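Local coordinates for protein enzyme subtilase SubTY from Bacillus sp. TY145 (Bacillus sp., PDB 5FFN) that probably hydrolyses peptide bonds in proteins as a subtilisin-like serine endopeptidase of the subtilase family, at residues T36-S41 and A98-Y103; D68-G73 and S237-G242. All coordinates share one frame; numbering follows the deposited sequence.

Interaction 1 of 2, residues T36-S41 and A98-Y103; sequences TGVYTS and AKLWAY
Val-38 holds CG1 trans to its own backbone N (chi1 176°), and Leu-100 swings CG to the same trans position (chi1 168°), a pair of torsions that sends the two side chains toward each other until they meet tip to tip. The touching branches are Val-38 CG1 and Leu-100 CD2, 3.8 Å apart. The other methyl of the valine, CG2, lies over Ala-102 instead, where CB of Val-38 and CB of Ala-102 are separated by 3.9 Å. Val-38 thus spans two residues that point to the same face of strand 99-104, and Leu-45 packs on it as well. This strand lies between strands 29-35 and 49-54 in the mainly parallel central sheet of the subtilase fold, and 36-41 belongs to the connection that leaves strand 29-35 and crosses over it. Farther along, Thr-40 adds its methyl: CG2 comes to 4.2 Å from Ala-102 CB, a looser touch. The contact turns polar beyond Ala-102, where a water donates to Tyr-103 O at 3.0 Å and takes a weak bond from Gly-37 N. Thr-40 N makes a weak bond back to Val-38 O, around an inverse gamma turn centred on Tyr-39.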
loop_
_atom_site.group_PDB
_atom_site.type_symbol
_atom_site.label_atom_id
_atom_site.label_comp_id
_atom_site.label_asym_id
_atom_site.label_seq_id
_atom_site.Cartn_x
_atom_site.Cartn_y
_atom_site.Cartn_z
ATOM N N THR A 36 -10.593 2.105 0.055
ATOM C CA THR A 36 -11.953 2.042 -0.533
ATOM C C THR A 36 -13.090 1.741 0.481
ATOM O O THR A 36 -14.237 1.545 0.080
ATOM C CB THR A 36 -12.020 1.013 -1.667
ATOM O OG1 THR A 36 -11.790 -0.309 -1.134
ATOM C CG2 THR A 36 -11.036 1.338 -2.755
ATOM N N GLY A 37 -12.743 1.699 1.769
ATOM C CA GLY A 37 -13.613 1.239 2.856
ATOM C C GLY A 37 -13.162 -0.166 3.253
ATOM O O GLY A 37 -12.239 -0.738 2.647
ATOM N N VAL A 38 -13.809 -0.717 4.288
ATOM C CA VAL A 38 -13.518 -2.082 4.738
ATOM C C VAL A 38 -14.844 -2.743 5.184
ATOM O O VAL A 38 -15.671 -2.111 5.863
ATOM C CB VAL A 38 -12.492 -2.093 5.927
ATOM C CG1 VAL A 38 -12.258 -3.500 6.467
ATOM C CG2 VAL A 38 -11.194 -1.440 5.532
ATOM N N TYR A 39 -15.020 -3.968 4.717
ATOM C CA TYR A 39 -16.113 -4.832 5.152
ATOM C C TYR A 39 -15.755 -5.377 6.538
ATOM O O TYR A 39 -15.245 -6.505 6.684
ATOM C CB TYR A 39 -16.319 -5.929 4.114
ATOM C CG TYR A 39 -17.389 -6.939 4.514
ATOM C CD1 TYR A 39 -18.550 -6.513 5.151
ATOM C CD2 TYR A 39 -17.209 -8.313 4.298
ATOM C CE1 TYR A 39 -19.536 -7.430 5.560
ATOM C CE2 TYR A 39 -18.191 -9.236 4.684
ATOM C CZ TYR A 39 -19.353 -8.780 5.323
ATOM O OH TYR A 39 -20.362 -9.656 5.745
ATOM N N THR A 40 -16.012 -4.544 7.530
ATOM C CA THR A 40 -15.627 -4.773 8.913
ATOM C C THR A 40 -16.358 -5.984 9.547
ATOM O O THR A 40 -15.946 -6.442 10.607
ATOM C CB THR A 40 -15.836 -3.502 9.804
ATOM O OG1 THR A 40 -17.222 -3.131 9.834
ATOM C CG2 THR A 40 -14.994 -2.274 9.299
ATOM N N SER A 41 -17.414 -6.473 8.887
ATOM C CA SER A 41 -18.186 -7.626 9.359
ATOM C C SER A 41 -17.723 -8.929 8.723
ATOM O O SER A 41 -18.329 -9.990 8.920
ATOM C CB SER A 41 -19.682 -7.403 9.068
ATOM O OG SER A 41 -20.194 -6.428 9.948
ATOM N N ALA A 98 -4.055 -6.149 16.530
ATOM C CA ALA A 98 -4.172 -4.687 16.320
ATOM C C ALA A 98 -5.636 -4.348 16.055
ATOM O O ALA A 98 -6.418 -5.215 15.656
ATOM C CB ALA A 98 -3.282 -4.212 15.147
ATOM N N LYS A 99 -5.987 -3.095 16.281
ATOM C CA LYS A 99 -7.325 -2.601 15.980
ATOM C C LYS A 99 -7.298 -1.742 14.707
ATOM O O LYS A 99 -6.283 -1.182 14.354
ATOM C CB LYS A 99 -7.884 -1.826 17.141
ATOM C CG LYS A 99 -8.239 -2.723 18.339
ATOM C CD LYS A 99 -9.319 -3.753 18.068
ATOM C CE LYS A 99 -9.517 -4.601 19.370
ATOM N NZ LYS A 99 -10.654 -5.561 19.234
ATOM N N LEU A 100 -8.467 -1.643 14.092
ATOM C CA LEU A 100 -8.624 -1.051 12.768
ATOM C C LEU A 100 -9.359 0.279 12.862
ATOM O O LEU A 100 -10.390 0.409 13.537
ATOM C CB LEU A 100 -9.298 -2.049 11.826
ATOM C CG LEU A 100 -9.802 -1.543 10.478
ATOM C CD1 LEU A 100 -8.624 -1.189 9.544
ATOM C CD2 LEU A 100 -10.664 -2.539 9.787
ATOM N N TRP A 101 -8.804 1.297 12.205
ATOM C CA TRP A 101 -9.568 2.500 11.909
ATOM C C TRP A 101 -9.806 2.474 10.382
ATOM O O TRP A 101 -8.878 2.707 9.576
ATOM C CB TRP A 101 -8.873 3.768 12.350
ATOM C CG TRP A 101 -8.639 4.019 13.863
ATOM C CD1 TRP A 101 -9.000 3.207 14.899
ATOM C CD2 TRP A 101 -8.057 5.179 14.448
ATOM N NE1 TRP A 101 -8.675 3.788 16.098
ATOM C CE2 TRP A 101 -8.100 5.005 15.858
ATOM C CE3 TRP A 101 -7.500 6.371 13.930
ATOM C CZ2 TRP A 101 -7.582 5.931 16.733
ATOM C CZ3 TRP A 101 -6.999 7.297 14.816
ATOM C CH2 TRP A 101 -7.066 7.081 16.222
ATOM N N ALA A 102 -11.044 2.199 9.983
ATOM C CA ALA A 102 -11.377 2.017 8.571
ATOM C C ALA A 102 -11.875 3.353 8.031
ATOM O O ALA A 102 -12.992 3.752 8.318
ATOM C CB ALA A 102 -12.408 0.921 8.377
ATOM N N TYR A 103 -11.014 4.062 7.287
ATOM C CA TYR A 103 -11.358 5.389 6.756
ATOM C C TYR A 103 -11.512 5.296 5.254
ATOM O O TYR A 103 -10.558 4.987 4.544
ATOM C CB TYR A 103 -10.283 6.399 7.086
ATOM C CG TYR A 103 -10.247 6.934 8.493
ATOM C CD1 TYR A 103 -10.889 6.298 9.572
ATOM C CD2 TYR A 103 -9.505 8.083 8.771
ATOM C CE1 TYR A 103 -10.798 6.814 10.867
ATOM C CE2 TYR A 103 -9.434 8.609 10.050
ATOM C CZ TYR A 103 -10.087 7.942 11.111
ATOM O OH TYR A 103 -9.964 8.500 12.380
HETATM O O HOH W 1 -10.745 2.058 4.043
#

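Interaction 2 of 2, residues D68-G73 and S237-G242; sequences DRQGHG and STWYTG
Gly-71 rests its CA on the face of the Trp-239 six-membered ring, 3.5 Å from the centroid and 9° off the ring normal, a CH-pi contact. Its carbonyl carbon C comes to 3.4 Å from Trp-239 CZ3. The same CA also meets Tyr-240, at 3.4 Å from CD1, so the glycine is pressed into the corner between two rings; Trp-239 CE2 lies in the plane of the tyrosine ring, at its edge. With a bare CA the backbone can lie directly on the indole, and its phi of 121° is one that glycine adopts readily.

Tyr-240 has CG between its backbone N and carbonyl carbon (chi1 78°), which lays the ring along the 69-70 peptide: Arg-69 C and Gln-70 N cover one face, Thr-241 CG2 the other. Asp-68 crosses the tyrosine roughly at right angles, its OD2 3.5 Å from Tyr-240 CB. OD1 of Asp-68 takes both the Gly-71 and Gln-70 amides from one face of its carboxylate, while OD2 is bonded to Thr-74. These bonds fix the loop into which the rings pack.

Outward the contact loosens. Tyr-240 OH is linked to Arg-69 O through a water, which lies 2.7 Å from that carbonyl oxygen, and the exposed Arg-69 makes a salt bridge with Asp-108 through NH1.

At the helix end of the loop, Gln-70 OE1 accepts from His-72 N at 2.8 Å, in its carbonyl plane. Gly-71 is the N-cap of helix 72-81, and the Asx turn at Asp-68 leads into it. His-72, bonded to Asp-35 and Ser-251, starts that helix, as expected for the histidine of a subtilisin-type catalytic triad.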
loop_
_atom_site.group_PDB
_atom_site.type_symbol
_atom_site.label_atom_id
_atom_site.label_comp_id
_atom_site.label_asym_id
_atom_site.label_seq_id
_atom_site.Cartn_x
_atom_site.Cartn_y
_atom_site.Cartn_z
ATOM N N ASP A 68 -17.059 -0.838 1.917
ATOM C CA ASP A 68 -16.258 -1.265 0.766
ATOM C C ASP A 68 -17.144 -1.901 -0.293
ATOM O O ASP A 68 -17.729 -2.978 -0.056
ATOM C CB ASP A 68 -15.158 -2.241 1.191
ATOM C CG ASP A 68 -14.164 -2.554 0.071
ATOM O OD1 ASP A 68 -14.172 -1.913 -1.024
ATOM O OD2 ASP A 68 -13.346 -3.483 0.259
ATOM N N ARG A 69 -17.229 -1.266 -1.466
ATOM C CA ARG A 69 -17.913 -1.866 -2.617
ATOM C C ARG A 69 -16.956 -2.319 -3.712
ATOM O O ARG A 69 -17.363 -2.690 -4.809
ATOM C CB ARG A 69 -19.005 -0.909 -3.157
ATOM C CG ARG A 69 -19.912 -0.396 -2.060
ATOM C CD ARG A 69 -21.201 0.224 -2.576
ATOM N NE ARG A 69 -22.019 0.740 -1.476
ATOM C CZ ARG A 69 -21.850 1.923 -0.884
ATOM N NH1 ARG A 69 -20.901 2.767 -1.272
ATOM N NH2 ARG A 69 -22.657 2.285 0.111
ATOM N N GLN A 70 -15.653 -2.313 -3.413
ATOM C CA GLN A 70 -14.618 -2.580 -4.395
ATOM C C GLN A 70 -13.842 -3.890 -4.070
ATOM O O GLN A 70 -13.604 -4.770 -4.953
ATOM C CB GLN A 70 -13.635 -1.380 -4.384
ATOM C CG GLN A 70 -12.823 -1.228 -5.660
ATOM C CD GLN A 70 -11.949 -2.446 -6.014
ATOM O OE1 GLN A 70 -11.213 -2.998 -5.178
ATOM N NE2 GLN A 70 -12.078 -2.899 -7.257
ATOM N N GLY A 71 -13.398 -3.975 -2.819
ATOM C CA GLY A 71 -12.614 -5.134 -2.355
ATOM C C GLY A 71 -11.233 -4.751 -1.836
ATOM O O GLY A 71 -10.780 -5.271 -0.832
ATOM N N HIS A 72 -10.602 -3.822 -2.535
ATOM C CA HIS A 72 -9.218 -3.428 -2.276
ATOM C C HIS A 72 -8.992 -3.083 -0.801
ATOM O O HIS A 72 -8.096 -3.663 -0.160
ATOM C CB HIS A 72 -8.862 -2.271 -3.238
ATOM C CG HIS A 72 -7.447 -1.793 -3.123
ATOM N ND1 HIS A 72 -7.067 -0.838 -2.213
ATOM C CD2 HIS A 72 -6.348 -2.098 -3.840
ATOM C CE1 HIS A 72 -5.772 -0.600 -2.360
ATOM N NE2 HIS A 72 -5.313 -1.354 -3.338
ATOM N N GLY A 73 -9.819 -2.203 -0.218
ATOM C CA GLY A 73 -9.648 -1.810 1.179
ATOM C C GLY A 73 -9.807 -2.971 2.152
ATOM O O GLY A 73 -9.089 -3.064 3.151
ATOM N N SER A 237 -6.045 -12.486 0.572
ATOM C CA SER A 237 -6.537 -11.863 1.755
ATOM C C SER A 237 -8.074 -11.852 1.695
ATOM O O SER A 237 -8.670 -12.421 0.749
ATOM C CB SER A 237 -5.984 -10.421 1.889
ATOM O OG SER A 237 -6.282 -9.863 3.127
ATOM N N THR A 238 -8.632 -11.202 2.702
ATOM C CA THR A 238 -10.066 -10.974 2.901
ATOM C C THR A 238 -10.655 -10.122 1.754
ATOM O O THR A 238 -9.971 -9.275 1.195
ATOM C CB THR A 238 -10.318 -10.293 4.221
ATOM O OG1 THR A 238 -9.446 -9.169 4.409
ATOM C CG2 THR A 238 -10.131 -11.232 5.423
ATOM N N TRP A 239 -11.934 -10.359 1.439
ATOM C CA TRP A 239 -12.612 -9.685 0.327
ATOM C C TRP A 239 -13.985 -9.187 0.747
ATOM O O TRP A 239 -14.584 -9.668 1.713
ATOM C CB TRP A 239 -12.693 -10.609 -0.868
ATOM C CG TRP A 239 -12.921 -9.956 -2.185
ATOM C CD1 TRP A 239 -13.985 -10.129 -3.037
ATOM C CD2 TRP A 239 -12.041 -9.047 -2.829
ATOM N NE1 TRP A 239 -13.805 -9.387 -4.179
ATOM C CE2 TRP A 239 -12.619 -8.703 -4.067
ATOM C CE3 TRP A 239 -10.803 -8.491 -2.475
ATOM C CZ2 TRP A 239 -11.999 -7.825 -4.953
ATOM C CZ3 TRP A 239 -10.176 -7.656 -3.367
ATOM C CH2 TRP A 239 -10.775 -7.321 -4.585
ATOM N N TYR A 240 -14.445 -8.134 0.062
ATOM C CA TYR A 240 -15.578 -7.361 0.525
ATOM C C TYR A 240 -16.906 -8.142 0.464
ATOM O O TYR A 240 -17.843 -7.767 1.146
ATOM C CB TYR A 240 -15.733 -6.032 -0.260
ATOM C CG TYR A 240 -16.345 -6.148 -1.643
ATOM C CD1 TYR A 240 -15.629 -6.645 -2.721
ATOM C CD2 TYR A 240 -17.652 -5.679 -1.872
ATOM C CE1 TYR A 240 -16.202 -6.725 -3.979
ATOM C CE2 TYR A 240 -18.219 -5.733 -3.112
ATOM C CZ TYR A 240 -17.522 -6.254 -4.161
ATOM O OH TYR A 240 -18.123 -6.310 -5.410
ATOM N N THR A 241 -16.948 -9.190 -0.321
ATOM C CA THR A 241 -18.141 -10.038 -0.365
ATOM C C THR A 241 -18.168 -11.159 0.676
ATOM O O THR A 241 -19.164 -11.911 0.739
ATOM C CB THR A 241 -18.347 -10.593 -1.749
ATOM O OG1 THR A 241 -17.162 -11.231 -2.213
ATOM C CG2 THR A 241 -18.717 -9.449 -2.708
ATOM N N GLY A 242 -17.128 -11.240 1.510
ATOM C CA GLY A 242 -17.065 -12.194 2.627
ATOM C C GLY A 242 -16.097 -13.358 2.455
ATOM O O GLY A 242 -15.783 -14.066 3.442
HETATM O O HOH W 2 -19.830 -3.584 -5.491
#

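How the interactions relate
Interactions 1 and 2 touch, their centres 10 Å apart, and Thr-36 joins them. Its OG1 lies 2.9 Å from Asp-68 OD1 and 2.9 Å from Gly-73 N, both probable hydrogen bonds, which would tie the loop of 36-41 to the start of helix 72-81. Alongside, Gly-37 C packs on Asp-68 CB at 3.5 Å, and Tyr-39 CD2 reaches Tyr-240 O at 3.3 Å. Thr-74 OG1 bonds to both Tyr-39 N and Asp-68 OD2. Segment 36-41 directly follows Asp-35: interaction 1 begins next to that residue and interaction 2 includes His-72, two members of the probable catalytic triad completed by Ser-251.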